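Local coordinates for protein ADP-ribosylglycohydrolase (Thermus thermophilus, PDB 2YZV) that belongs to the ADP-ribosylglycohydrolase family and folds as a single all-helical chain that binds two magnesium ions through aspartates and threonines, at residues 138-143 and 175-180; 232-238 and 262-267. All coordinates share one frame; numbering follows the deposited sequence.

Interaction 1 (138-143 and 175-180); sequences VLAYEN and LREALR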
loop_
_atom_site.group_PDB
_atom_site.type_symbol
_atom_site.label_atom_id
_atom_site.label_comp_id
_atom_site.label_asym_id
_atom_site.label_seq_id
_atom_site.Cartn_x
_atom_site.Cartn_y
_atom_site.Cartn_z
ATOM N N VAL A 138 8.959 1.330 -4.382
ATOM C CA VAL A 138 10.077 0.982 -3.510
ATOM C C VAL A 138 10.833 -0.245 -4.022
ATOM O O VAL A 138 12.058 -0.328 -3.888
ATOM C CB VAL A 138 9.596 0.738 -2.057
ATOM C CG1 VAL A 138 10.771 0.338 -1.172
ATOM C CG2 VAL A 138 8.942 2.004 -1.512
ATOM N N LEU A 139 10.116 -1.194 -4.615
ATOM C CA LEU A 139 10.775 -2.389 -5.136
ATOM C C LEU A 139 11.802 -2.046 -6.210
ATOM O O LEU A 139 12.892 -2.619 -6.239
ATOM C CB LEU A 139 9.746 -3.365 -5.717
ATOM C CG LEU A 139 9.322 -4.536 -4.825
ATOM C CD1 LEU A 139 8.720 -4.036 -3.524
ATOM C CD2 LEU A 139 8.319 -5.387 -5.580
ATOM N N ALA A 140 11.454 -1.109 -7.085
ATOM C CA ALA A 140 12.350 -0.723 -8.174
ATOM C C ALA A 140 13.340 0.385 -7.831
ATOM O O ALA A 140 14.457 0.399 -8.346
ATOM C CB ALA A 140 11.531 -0.321 -9.397
ATOM N N TYR A 141 12.948 1.308 -6.960
ATOM C CA TYR A 141 13.828 2.419 -6.607
ATOM C C TYR A 141 14.321 2.398 -5.164
ATOM O O TYR A 141 14.670 3.431 -4.595
ATOM C CB TYR A 141 13.116 3.742 -6.915
ATOM C CG TYR A 141 13.028 4.024 -8.395
ATOM C CD1 TYR A 141 14.070 4.667 -9.062
ATOM C CD2 TYR A 141 11.928 3.604 -9.141
ATOM C CE1 TYR A 141 14.023 4.885 -10.431
ATOM C CE2 TYR A 141 11.871 3.816 -10.518
ATOM C CZ TYR A 141 12.924 4.458 -11.155
ATOM O OH TYR A 141 12.888 4.665 -12.514
ATOM N N GLU A 142 14.371 1.201 -4.591
ATOM C CA GLU A 142 14.817 1.001 -3.216
ATOM C C GLU A 142 16.112 1.735 -2.874
ATOM O O GLU A 142 16.230 2.352 -1.817
ATOM C CB GLU A 142 15.046 -0.490 -2.955
ATOM C CG GLU A 142 15.464 -0.806 -1.528
ATOM C CD GLU A 142 16.208 -2.123 -1.419
ATOM O OE1 GLU A 142 15.873 -3.056 -2.174
ATOM O OE2 GLU A 142 17.123 -2.222 -0.573
ATOM N N ASN A 143 17.075 1.661 -3.782
ATOM C CA ASN A 143 18.386 2.252 -3.551
ATOM C C ASN A 143 18.600 3.681 -4.028
ATOM O O ASN A 143 19.676 4.250 -3.824
ATOM C CB ASN A 143 19.440 1.332 -4.165
ATOM C CG ASN A 143 19.222 -0.115 -3.785
ATOM O OD1 ASN A 143 19.193 -0.454 -2.604
ATOM N ND2 ASN A 143 19.055 -0.974 -4.782
ATOM N N LEU A 175 8.978 0.617 4.028
ATOM C CA LEU A 175 9.157 -0.477 3.090
ATOM C C LEU A 175 10.627 -0.694 2.750
ATOM O O LEU A 175 11.081 -1.830 2.706
ATOM C CB LEU A 175 8.338 -0.237 1.817
ATOM C CG LEU A 175 6.816 -0.238 2.020
ATOM C CD1 LEU A 175 6.136 -0.145 0.664
ATOM C CD2 LEU A 175 6.378 -1.514 2.742
ATOM N N ARG A 176 11.368 0.385 2.519
ATOM C CA ARG A 176 12.788 0.244 2.198
ATOM C C ARG A 176 13.513 -0.464 3.340
ATOM O O ARG A 176 14.265 -1.414 3.117
ATOM C CB ARG A 176 13.439 1.609 1.963
ATOM C CG ARG A 176 14.901 1.509 1.515
ATOM C CD ARG A 176 15.569 2.872 1.492
ATOM N NE ARG A 176 15.783 3.380 2.844
ATOM C CZ ARG A 176 16.150 4.625 3.126
ATOM N NH1 ARG A 176 16.338 5.496 2.144
ATOM N NH2 ARG A 176 16.337 4.995 4.385
ATOM N N GLU A 177 13.285 -0.001 4.565
ATOM C CA GLU A 177 13.938 -0.600 5.726
ATOM C C GLU A 177 13.531 -2.051 5.925
ATOM O O GLU A 177 14.369 -2.903 6.238
ATOM C CB GLU A 177 13.629 0.215 6.984
ATOM C CG GLU A 177 14.227 1.608 6.948
ATOM C CD GLU A 177 15.733 1.580 6.782
ATOM O OE1 GLU A 177 16.423 1.108 7.709
ATOM O OE2 GLU A 177 16.221 2.022 5.724
ATOM N N ALA A 178 12.246 -2.342 5.751
ATOM C CA ALA A 178 11.776 -3.708 5.912
ATOM C C ALA A 178 12.425 -4.630 4.882
ATOM O O ALA A 178 12.839 -5.742 5.210
ATOM C CB ALA A 178 10.249 -3.760 5.791
ATOM N N LEU A 179 12.518 -4.168 3.636
ATOM C CA LEU A 179 13.119 -4.971 2.572
ATOM C C LEU A 179 14.589 -5.257 2.853
ATOM O O LEU A 179 15.137 -6.257 2.385
ATOM C CB LEU A 179 12.993 -4.257 1.227
ATOM C CG LEU A 179 11.585 -4.169 0.633
ATOM C CD1 LEU A 179 11.607 -3.261 -0.590
ATOM C CD2 LEU A 179 11.081 -5.564 0.270
ATOM N N ARG A 180 15.213 -4.375 3.621
ATOM C CA ARG A 180 16.621 -4.523 3.958
ATOM C C ARG A 180 16.852 -5.338 5.220
ATOM O O ARG A 180 17.988 -5.486 5.674
ATOM C CB ARG A 180 17.268 -3.146 4.072
ATOM C CG ARG A 180 17.380 -2.464 2.720
ATOM C CD ARG A 180 17.946 -1.066 2.814
ATOM N NE ARG A 180 18.227 -0.534 1.486
ATOM C CZ ARG A 180 18.737 0.669 1.253
ATOM N NH1 ARG A 180 19.022 1.476 2.266
ATOM N NH2 ARG A 180 18.971 1.061 0.006
HETATM O O HOH W 1 16.975 4.767 -0.783
#
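Glu-142 and Arg-180 hold the polar end of this contact: Arg-180 NE donates to the anti lone pair of Glu-142 OE2 at 2.9 Å, a nearly straight bond (163°) and part of a salt bridge. The acceptor lies in the guanidinium plane, but the carboxylate itself is turned steeply against it, by 63°. A little farther along the same edge, Arg-180 NH2 meets an in-plane lone pair of Asn-143 OD1 at 3.0 Å, with amide and guanidinium almost coplanar, so two acceptors fix the rotation of the arginine head. One step inward the contact turns apolar. Val-138 directs CG1 at Leu-179 CD1 (3.7 Å) while both its methyls lie against Leu-175 CB; Leu-139 CD1 reaches Leu-179 CD1 more loosely, at 4.2 Å. Arg-176 CD lies 3.4 Å from Glu-142 O. A bend at chi3 (71°) turns the Arg-176 guanidinium to Glu-177 OE2, which takes NE and NH2 side-on, and to a water shared with Glu-142 O. In the second shell, Arg-11 of helix 4-26 pairs with Glu-142 OE1, giving the buried carboxylate an arginine at each oxygen. This is helix-end packing within an all-helical fold, an aliphatic core closed by a salt bridge near the C-terminal ends of helices 135-141 and 162-179.

Interaction 2 (232-238 and 262-267); sequences FARGRDF and LAGAYY
Phe-232 packs as a knob against segment 262-267 of helix 252-267, its ring lodged among Leu-262, Ala-263, Tyr-266 and Tyr-267. The aromatic part of the contact is an edge-to-face pair: the CZ and CE1 edge of Phe-232 is set on the face of Tyr-266, planes 86° apart and centroids 5.0 Å from each other. Two CH-pi contacts accompany it. Leu-262 CG stands 4.1 Å from the Phe-232 ring centroid, almost on its normal, and Asp-237 CA lies off-centre over Tyr-267, 4.0 Å from that centroid. The turn after Gly-235 thus runs across one face of Tyr-267, Phe-238 N coming within 3.4 Å of Tyr-267 CE2, while Tyr-266 CD2 covers the opposite face. Further apolar packing comes from Phe-238, whose CD1 is 3.6 Å from Ala-263 CB. With CG anti to the backbone N (chi1 -172°), its ring brings CE1 edge-on to Gly-264 N. Two waters lie at the Tyr-267 hydroxyl, one probably bridging it to Gly-235 O, and Lys-184 also bonds this hydroxyl. Asp-237 N-caps helix 238-246 through Glu-240 N. The contact therefore ties the end of helix 221-234 and the start of helix 238-246 to helix 252-267, with helix 184-189 alongside at Phe-232 and Tyr-266.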
loop_
_atom_site.group_PDB
_atom_site.type_symbol
_atom_site.label_atom_id
_atom_site.label_comp_id
_atom_site.label_asym_id
_atom_site.label_seq_id
_atom_site.Cartn_x
_atom_site.Cartn_y
_atom_site.Cartn_z
ATOM N N PHE A 232 0.529 -4.430 12.482
ATOM C CA PHE A 232 1.874 -4.969 12.335
ATOM C C PHE A 232 2.502 -5.162 13.716
ATOM O O PHE A 232 3.142 -6.179 13.983
ATOM C CB PHE A 232 2.720 -4.017 11.475
ATOM C CG PHE A 232 4.133 -4.485 11.245
ATOM C CD1 PHE A 232 4.391 -5.730 10.677
ATOM C CD2 PHE A 232 5.207 -3.661 11.566
ATOM C CE1 PHE A 232 5.704 -6.147 10.429
ATOM C CE2 PHE A 232 6.522 -4.066 11.324
ATOM C CZ PHE A 232 6.771 -5.313 10.753
ATOM N N ALA A 233 2.295 -4.192 14.598
ATOM C CA ALA A 233 2.852 -4.268 15.946
ATOM C C ALA A 233 2.260 -5.408 16.773
ATOM O O ALA A 233 2.981 -6.101 17.495
ATOM C CB ALA A 233 2.638 -2.945 16.666
ATOM N N ARG A 234 0.951 -5.612 16.665
ATOM C CA ARG A 234 0.294 -6.650 17.452
ATOM C C ARG A 234 0.299 -8.046 16.837
ATOM O O ARG A 234 0.246 -9.040 17.562
ATOM C CB ARG A 234 -1.146 -6.238 17.767
ATOM C CG ARG A 234 -1.270 -4.894 18.474
ATOM C CD ARG A 234 -0.370 -4.808 19.704
ATOM N NE ARG A 234 -0.463 -3.491 20.324
ATOM C CZ ARG A 234 0.497 -2.943 21.064
ATOM N NH1 ARG A 234 1.626 -3.604 21.281
ATOM N NH2 ARG A 234 0.335 -1.723 21.560
ATOM N N GLY A 235 0.351 -8.130 15.512
ATOM C CA GLY A 235 0.367 -9.429 14.864
ATOM C C GLY A 235 1.718 -10.098 15.039
ATOM O O GLY A 235 2.754 -9.459 14.870
ATOM N N ARG A 236 1.710 -11.382 15.386
ATOM C CA ARG A 236 2.952 -12.127 15.583
ATOM C C ARG A 236 3.471 -12.738 14.283
ATOM O O ARG A 236 4.626 -13.158 14.196
ATOM C CB ARG A 236 2.739 -13.207 16.645
ATOM C CG ARG A 236 2.539 -12.630 18.039
ATOM C CD ARG A 236 2.029 -13.677 19.010
ATOM N NE ARG A 236 0.656 -14.068 18.705
ATOM C CZ ARG A 236 -0.007 -15.032 19.336
ATOM N NH1 ARG A 236 0.577 -15.713 20.312
ATOM N NH2 ARG A 236 -1.256 -15.314 18.990
ATOM N N ASP A 237 2.606 -12.785 13.276
ATOM C CA ASP A 237 2.966 -13.294 11.961
ATOM C C ASP A 237 2.090 -12.587 10.933
ATOM O O ASP A 237 1.197 -11.823 11.300
ATOM C CB ASP A 237 2.790 -14.820 11.877
ATOM C CG ASP A 237 1.425 -15.285 12.336
ATOM O OD1 ASP A 237 0.408 -14.760 11.841
ATOM O OD2 ASP A 237 1.369 -16.194 13.191
ATOM N N PHE A 238 2.350 -12.828 9.654
ATOM C CA PHE A 238 1.582 -12.174 8.599
ATOM C C PHE A 238 0.076 -12.375 8.749
ATOM O O PHE A 238 -0.702 -11.415 8.736
ATOM C CB PHE A 238 2.016 -12.690 7.228
ATOM C CG PHE A 238 1.416 -11.928 6.081
ATOM C CD1 PHE A 238 2.103 -10.866 5.503
ATOM C CD2 PHE A 238 0.156 -12.261 5.590
ATOM C CE1 PHE A 238 1.550 -10.142 4.452
ATOM C CE2 PHE A 238 -0.411 -11.545 4.541
ATOM C CZ PHE A 238 0.288 -10.481 3.968
ATOM N N LEU A 262 3.793 -3.778 4.084
ATOM C CA LEU A 262 4.785 -3.745 5.154
ATOM C C LEU A 262 5.076 -5.125 5.708
ATOM O O LEU A 262 6.237 -5.517 5.816
ATOM C CB LEU A 262 4.320 -2.817 6.282
ATOM C CG LEU A 262 5.222 -2.710 7.519
ATOM C CD1 LEU A 262 6.624 -2.255 7.119
ATOM C CD2 LEU A 262 4.601 -1.731 8.505
ATOM N N ALA A 263 4.024 -5.857 6.057
ATOM C CA ALA A 263 4.184 -7.201 6.605
ATOM C C ALA A 263 4.733 -8.162 5.548
ATOM O O ALA A 263 5.457 -9.103 5.877
ATOM C CB ALA A 263 2.849 -7.704 7.147
ATOM N N GLY A 264 4.398 -7.923 4.282
ATOM C CA GLY A 264 4.899 -8.781 3.219
ATOM C C GLY A 264 6.404 -8.630 3.076
ATOM O O GLY A 264 7.131 -9.610 2.891
ATOM N N ALA A 265 6.878 -7.392 3.156
ATOM C CA ALA A 265 8.311 -7.125 3.050
ATOM C C ALA A 265 9.046 -7.648 4.281
ATOM O O ALA A 265 10.187 -8.117 4.190
ATOM C CB ALA A 265 8.552 -5.624 2.909
ATOM N N TYR A 266 8.388 -7.566 5.432
ATOM C CA TYR A 266 8.977 -8.003 6.693
ATOM C C TYR A 266 9.032 -9.520 6.868
ATOM O O TYR A 266 10.087 -10.075 7.198
ATOM C CB TYR A 266 8.202 -7.393 7.865
ATOM C CG TYR A 266 8.788 -7.726 9.215
ATOM C CD1 TYR A 266 9.980 -7.140 9.638
ATOM C CD2 TYR A 266 8.164 -8.640 10.060
ATOM C CE1 TYR A 266 10.539 -7.457 10.873
ATOM C CE2 TYR A 266 8.716 -8.966 11.301
ATOM C CZ TYR A 266 9.905 -8.369 11.696
ATOM O OH TYR A 266 10.461 -8.687 12.914
ATOM N N TYR A 267 7.900 -10.187 6.650
ATOM C CA TYR A 267 7.809 -11.640 6.814
ATOM C C TYR A 267 8.174 -12.436 5.562
ATOM O O TYR A 267 8.587 -13.598 5.658
ATOM C CB TYR A 267 6.395 -12.032 7.249
ATOM C CG TYR A 267 5.961 -11.494 8.594
ATOM C CD1 TYR A 267 6.565 -11.932 9.776
ATOM C CD2 TYR A 267 4.912 -10.582 8.691
ATOM C CE1 TYR A 267 6.127 -11.479 11.019
ATOM C CE2 TYR A 267 4.467 -10.123 9.926
ATOM C CZ TYR A 267 5.074 -10.575 11.084
ATOM O OH TYR A 267 4.607 -10.143 12.303
HETATM O O HOH W 2 2.214 -8.585 11.931
HETATM O O HOH W 3 6.247 -10.414 14.555
#

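Interactions 1 and 2 follow one another along the chain, their centres about 16 Å apart. They share no helix, and illustrate how separate contacts in a helical domain are joined when one helix of each packs side by side. Here these are helices 162-179 and 252-267: Leu-175 CD2 lies 3.7 Å from Leu-262 CA, and Leu-179 CD2 is equally close to Ala-265 CB. Ala-178, which takes no part in interaction 1, puts its CB 3.8 Å from Ala-265 CB. Helix 4-26 adds a second connection: Arg-10 NH1 bonds the carbonyls of Ala-265 and Tyr-266, and Arg-11 pairs with the Glu-142 carboxylate. Helix 252-267 also carries Asp-253 and Thr-254, magnesium ligands near its opposite end, so interaction 2 packs the far end of a metal-binding helix.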